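Local coordinates for protein esterase (Staphylococcus aureus subsp. aureus USA300_TCH1516, PDB 3D7R) that probably hydrolyses carboxylic ester bonds, as a putative esterase of the alpha/beta hydrolase fold, at residues P136-P139 with E140-D144; Q151-Y154 with D155-S159. All blocks are in the same frame, centred on the assembly; numbering follows the deposited sequence.

Interaction 1: P136-P139 with E140-D144; sequences PKTP and EFHID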
loop_
_atom_site.group_PDB
_atom_site.type_symbol
_atom_site.label_atom_id
_atom_site.label_comp_id
_atom_site.label_asym_id
_atom_site.label_seq_id
_atom_site.Cartn_x
_atom_site.Cartn_y
_atom_site.Cartn_z
ATOM N N PRO A 136 -11.103 2.037 -7.267
ATOM C CA PRO A 136 -10.990 2.127 -8.733
ATOM C C PRO A 136 -9.552 2.032 -9.252
ATOM O O PRO A 136 -8.621 2.634 -8.687
ATOM C CB PRO A 136 -11.565 3.516 -9.041
ATOM C CG PRO A 136 -12.609 3.721 -7.952
ATOM C CD PRO A 136 -11.933 3.132 -6.716
ATOM N N LYS A 137 -9.397 1.272 -10.331
ATOM C CA LYS A 137 -8.107 0.998 -10.935
ATOM C C LYS A 137 -7.993 1.560 -12.328
ATOM O O LYS A 137 -8.988 1.641 -13.085
ATOM C CB LYS A 137 -7.869 -0.517 -11.043
ATOM C CG LYS A 137 -7.957 -1.311 -9.748
ATOM C CD LYS A 137 -7.041 -0.736 -8.683
ATOM C CE LYS A 137 -6.847 -1.712 -7.511
ATOM N NZ LYS A 137 -8.155 -1.967 -6.723
ATOM N N THR A 138 -6.758 1.907 -12.681
ATOM C CA THR A 138 -6.413 2.202 -14.056
ATOM C C THR A 138 -6.300 0.865 -14.831
ATOM O O THR A 138 -6.068 -0.184 -14.222
ATOM C CB THR A 138 -5.139 3.122 -14.125
ATOM O OG1 THR A 138 -5.353 4.210 -15.041
ATOM C CG2 THR A 138 -3.828 2.367 -14.456
ATOM N N PRO A 139 -6.412 0.892 -16.177
ATOM C CA PRO A 139 -6.450 2.061 -17.055
ATOM C C PRO A 139 -7.797 2.769 -17.190
ATOM O O PRO A 139 -7.828 3.860 -17.763
ATOM C CB PRO A 139 -6.039 1.487 -18.419
ATOM C CG PRO A 139 -6.598 0.079 -18.385
ATOM C CD PRO A 139 -6.444 -0.371 -16.941
ATOM N N GLU A 140 -8.892 2.171 -16.720
ATOM C CA GLU A 140 -10.210 2.819 -16.889
ATOM C C GLU A 140 -10.408 4.036 -15.969
ATOM O O GLU A 140 -10.951 5.073 -16.363
ATOM C CB GLU A 140 -11.353 1.819 -16.693
ATOM C CG GLU A 140 -12.735 2.440 -16.901
ATOM C CD GLU A 140 -13.823 1.412 -17.183
ATOM O OE1 GLU A 140 -13.652 0.222 -16.835
ATOM O OE2 GLU A 140 -14.869 1.808 -17.752
ATOM N N PHE A 141 -9.974 3.898 -14.732
ATOM C CA PHE A 141 -10.114 4.977 -13.764
ATOM C C PHE A 141 -8.784 5.631 -13.409
ATOM O O PHE A 141 -7.702 5.109 -13.706
ATOM C CB PHE A 141 -10.879 4.459 -12.538
ATOM C CG PHE A 141 -12.235 3.895 -12.891
ATOM C CD1 PHE A 141 -13.299 4.753 -13.180
ATOM C CD2 PHE A 141 -12.434 2.523 -12.998
ATOM C CE1 PHE A 141 -14.542 4.249 -13.537
ATOM C CE2 PHE A 141 -13.669 2.008 -13.356
ATOM C CZ PHE A 141 -14.731 2.866 -13.624
ATOM N N HIS A 142 -8.872 6.787 -12.756
ATOM C CA HIS A 142 -7.725 7.651 -12.600
ATOM C C HIS A 142 -7.608 8.146 -11.171
ATOM O O HIS A 142 -8.464 7.865 -10.329
ATOM C CB HIS A 142 -7.841 8.814 -13.594
ATOM C CG HIS A 142 -7.994 8.358 -15.015
ATOM N ND1 HIS A 142 -9.204 8.361 -15.673
ATOM C CD2 HIS A 142 -7.097 7.827 -15.880
ATOM C CE1 HIS A 142 -9.040 7.888 -16.896
ATOM N NE2 HIS A 142 -7.770 7.557 -17.047
ATOM N N ILE A 143 -6.543 8.885 -10.915
ATOM C CA ILE A 143 -6.224 9.373 -9.571
ATOM C C ILE A 143 -7.433 9.872 -8.738
ATOM O O ILE A 143 -7.613 9.427 -7.610
ATOM C CB ILE A 143 -5.074 10.417 -9.612
ATOM C CG1 ILE A 143 -4.694 10.844 -8.182
ATOM C CG2 ILE A 143 -5.435 11.598 -10.548
ATOM C CD1 ILE A 143 -3.468 11.746 -8.083
ATOM N N ASP A 144 -8.258 10.769 -9.279
ATOM C CA ASP A 144 -9.362 11.326 -8.472
ATOM C C ASP A 144 -10.406 10.297 -8.082
ATOM O O ASP A 144 -10.939 10.356 -6.976
ATOM C CB ASP A 144 -10.026 12.524 -9.140
ATOM C CG ASP A 144 -9.109 13.732 -9.226
ATOM O OD1 ASP A 144 -8.005 13.746 -8.624
ATOM O OD2 ASP A 144 -9.511 14.697 -9.902
HETATM O O HOH W 1 -9.238 -0.418 -14.965
#

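Interaction 2: Q151-Y154 with D155-S159; sequences QRVY and DQLVS. With NA (sodium ion), chain E.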
loop_
_atom_site.group_PDB
_atom_site.type_symbol
_atom_site.label_atom_id
_atom_site.label_comp_id
_atom_site.label_asym_id
_atom_site.label_seq_id
_atom_site.Cartn_x
_atom_site.Cartn_y
_atom_site.Cartn_z
ATOM N N GLN A 151 -11.471 8.009 0.480
ATOM C CA GLN A 151 -12.161 8.970 1.352
ATOM C C GLN A 151 -13.500 8.431 1.863
ATOM O O GLN A 151 -13.796 8.521 3.058
ATOM C CB GLN A 151 -12.393 10.304 0.611
ATOM C CG GLN A 151 -12.917 11.442 1.514
ATOM C CD GLN A 151 -11.871 11.882 2.549
ATOM O OE1 GLN A 151 -10.740 12.229 2.195
ATOM N NE2 GLN A 151 -12.252 11.877 3.833
ATOM N N ARG A 152 -14.312 7.881 0.955
ATOM C CA ARG A 152 -15.631 7.396 1.326
ATOM C C ARG A 152 -15.534 6.253 2.340
ATOM O O ARG A 152 -16.272 6.259 3.322
ATOM C CB ARG A 152 -16.438 6.945 0.100
ATOM C CG ARG A 152 -16.898 8.124 -0.793
ATOM C CD ARG A 152 -17.695 7.648 -2.030
ATOM N NE ARG A 152 -17.108 8.159 -3.284
ATOM C CZ ARG A 152 -16.630 7.399 -4.276
ATOM N NH1 ARG A 152 -16.680 6.065 -4.225
ATOM N NH2 ARG A 152 -16.114 7.988 -5.348
ATOM N N VAL A 153 -14.637 5.283 2.121
ATOM C CA VAL A 153 -14.517 4.174 3.089
ATOM C C VAL A 153 -13.910 4.667 4.402
ATOM O O VAL A 153 -14.350 4.269 5.475
ATOM C CB VAL A 153 -13.799 2.898 2.531
ATOM C CG1 VAL A 153 -12.350 3.157 2.191
ATOM C CG2 VAL A 153 -13.931 1.694 3.519
ATOM N N TYR A 154 -12.933 5.567 4.323
ATOM C CA TYR A 154 -12.366 6.157 5.543
ATOM C C TYR A 154 -13.440 6.853 6.374
ATOM O O TYR A 154 -13.527 6.652 7.575
ATOM C CB TYR A 154 -11.215 7.110 5.227
ATOM C CG TYR A 154 -10.607 7.777 6.462
ATOM C CD1 TYR A 154 -9.727 7.081 7.289
ATOM C CD2 TYR A 154 -10.898 9.109 6.781
ATOM C CE1 TYR A 154 -9.166 7.675 8.416
ATOM C CE2 TYR A 154 -10.333 9.730 7.930
ATOM C CZ TYR A 154 -9.475 9.003 8.736
ATOM O OH TYR A 154 -8.901 9.604 9.848
ATOM N N ASP A 155 -14.261 7.658 5.724
ATOM C CA ASP A 155 -15.367 8.339 6.397
ATOM C C ASP A 155 -16.328 7.359 7.061
ATOM O O ASP A 155 -16.737 7.569 8.206
ATOM C CB ASP A 155 -16.094 9.260 5.412
ATOM C CG ASP A 155 -15.238 10.477 5.021
ATOM O OD1 ASP A 155 -14.221 10.723 5.687
ATOM O OD2 ASP A 155 -15.579 11.181 4.057
ATOM N N GLN A 156 -16.684 6.297 6.332
ATOM C CA GLN A 156 -17.497 5.193 6.875
ATOM C C GLN A 156 -16.926 4.659 8.198
ATOM O O GLN A 156 -17.629 4.623 9.193
ATOM C CB GLN A 156 -17.624 4.051 5.850
ATOM C CG GLN A 156 -18.492 2.883 6.314
ATOM C CD GLN A 156 -18.516 1.702 5.332
ATOM O OE1 GLN A 156 -17.488 1.332 4.719
ATOM N NE2 GLN A 156 -19.693 1.075 5.201
ATOM N N LEU A 157 -15.658 4.248 8.194
ATOM C CA LEU A 157 -14.973 3.715 9.389
ATOM C C LEU A 157 -14.901 4.711 10.567
ATOM O O LEU A 157 -15.209 4.364 11.710
ATOM C CB LEU A 157 -13.563 3.236 9.006
ATOM C CG LEU A 157 -13.489 2.138 7.927
ATOM C CD1 LEU A 157 -12.024 1.676 7.697
ATOM C CD2 LEU A 157 -14.366 0.942 8.286
ATOM N N VAL A 158 -14.537 5.957 10.285
ATOM C CA VAL A 158 -14.508 6.997 11.319
ATOM C C VAL A 158 -15.900 7.165 11.980
ATOM O O VAL A 158 -16.003 7.383 13.195
ATOM C CB VAL A 158 -14.002 8.342 10.737
ATOM C CG1 VAL A 158 -14.302 9.527 11.701
ATOM C CG2 VAL A 158 -12.514 8.260 10.442
ATOM N N SER A 159 -16.962 7.076 11.174
ATOM C CA SER A 159 -18.311 7.259 11.684
ATOM C C SER A 159 -18.645 6.090 12.609
ATOM O O SER A 159 -19.458 6.225 13.532
ATOM C CB SER A 159 -19.314 7.363 10.537
ATOM O OG SER A 159 -19.565 6.070 9.989
HETATM NA NA NA E . -17.550 -0.955 4.384
HETATM O O HOH W 2 -20.289 -1.339 3.611
#

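Interaction 1: P136-P139 with E140-D144
From Lys137 to Phe141 the chain doubles back in a tight turn, closed by Phe141 N donating to Lys137 O over 3.0 Å (153° at the hydrogen). The peptide bond between Thr138 and Pro139 is cis, which makes the bend of Lys137-Glu140 a type VI turn, close to the VIa form. Within it Lys137 O and Glu140 N stand 3.7 Å apart, and a water bridges them, donating to Lys137 O at 2.8 Å and accepting from Glu140 N. Thr138 ties the far side of the turn: its OG1 donates to Phe141 O at 2.8 Å, approaching almost straight down the C=O axis. The Thr138 torsion lies away from the staggered positions (chi1 -133°), consistent with the pull of this short bond.

The backbone places Phe141 CB 3.7 Å from Pro136 CB. With CG anti to the carbonyl carbon (chi1 -57°), the ring swings so that Phe141 CG lies 3.9 Å from Pro136 CB and CD2 comes edge-on near Lys137 O. Glu140 CG covers one face of that ring near the rim, and its carboxylate reaches beyond to a salt bridge with Arg61. Lys137 leaves the turn with its CB turned away, and its NZ is bonded to Tyr135 O, Gln110 OE1 and His103 NE2. His142 is the N-cap of helix 143-161, and its N is received by the side chain of Asp145 three residues on. A cis-proline followed by glutamate, between a strand and a helix, recalls the Ala-Pro-Glu loop of esterases related to hormone-sensitive lipase.

Interaction 2: Q151-Y154 with D155-S159
Gln156, a helix-borne glutamine whose amide oxygen lies 3.8 Å from Val153 CG2, binds a sodium ion through that oxygen. OE1 sits 2.3 Å from the metal, and NE2 of the same amide donates to a water that is itself a longer, 2.9 Å ligand. Ion, amide and water thus form a closed ring that fixes which end of the amide faces the sodium. The side chain gets there fully stretched, with CG anti to the backbone N (chi1 -178°).

One turn apart, Gln151 and Asp155 pair differently. Gln151 bends at chi2 (67°) so that NE2 comes to the carboxylate and donates to OD1 at 2.9 Å, on its syn side but 31° out of the carboxylate plane; a weak second bond reaches OD2. Tyr154 and Val158 meet as a CH-pi contact, Val158 CG2 standing over one ring face, 3.8 Å from the centroid and nearer the rim. The phenol OH donates to Pro191 O, and Phe181 meets the ring edge-to-face.

Four successive i to i+4 backbone bonds, from Gln151-Asp155 to Tyr154-Val158, hold the frame. Val153, Tyr154 and Leu157 meet the strands through Leu100, and Val153 and Leu157 also through Val131, while the neutral amide oxygen of Gln156 holds the cation by mainly electrostatic attraction and the amide of Gln151 probably steadies the charge of the Asp155 carboxylate.

Overall arrangement
Helix 143-161 joins the two contacts, which come in series: interaction 1 forms the turn leading into its N-terminus, interaction 2 spans its later turns. Their centres lie about 20 Å apart, and their nearest atoms about 6 Å, without touching. The helix follows strand 129-133 and packs against it and strand 98-102, and both contacts fall within the alpha/beta hydrolase region. The turn of interaction 1 leans on helix 46-61 and, with Ile143, on helix 225-236, whereas interaction 2 lays the helix along the sheet and against helix 173-187. The pair illustrates how one connecting helix is joined to its surroundings by an entry turn at one end and by packing on the sheet along its length.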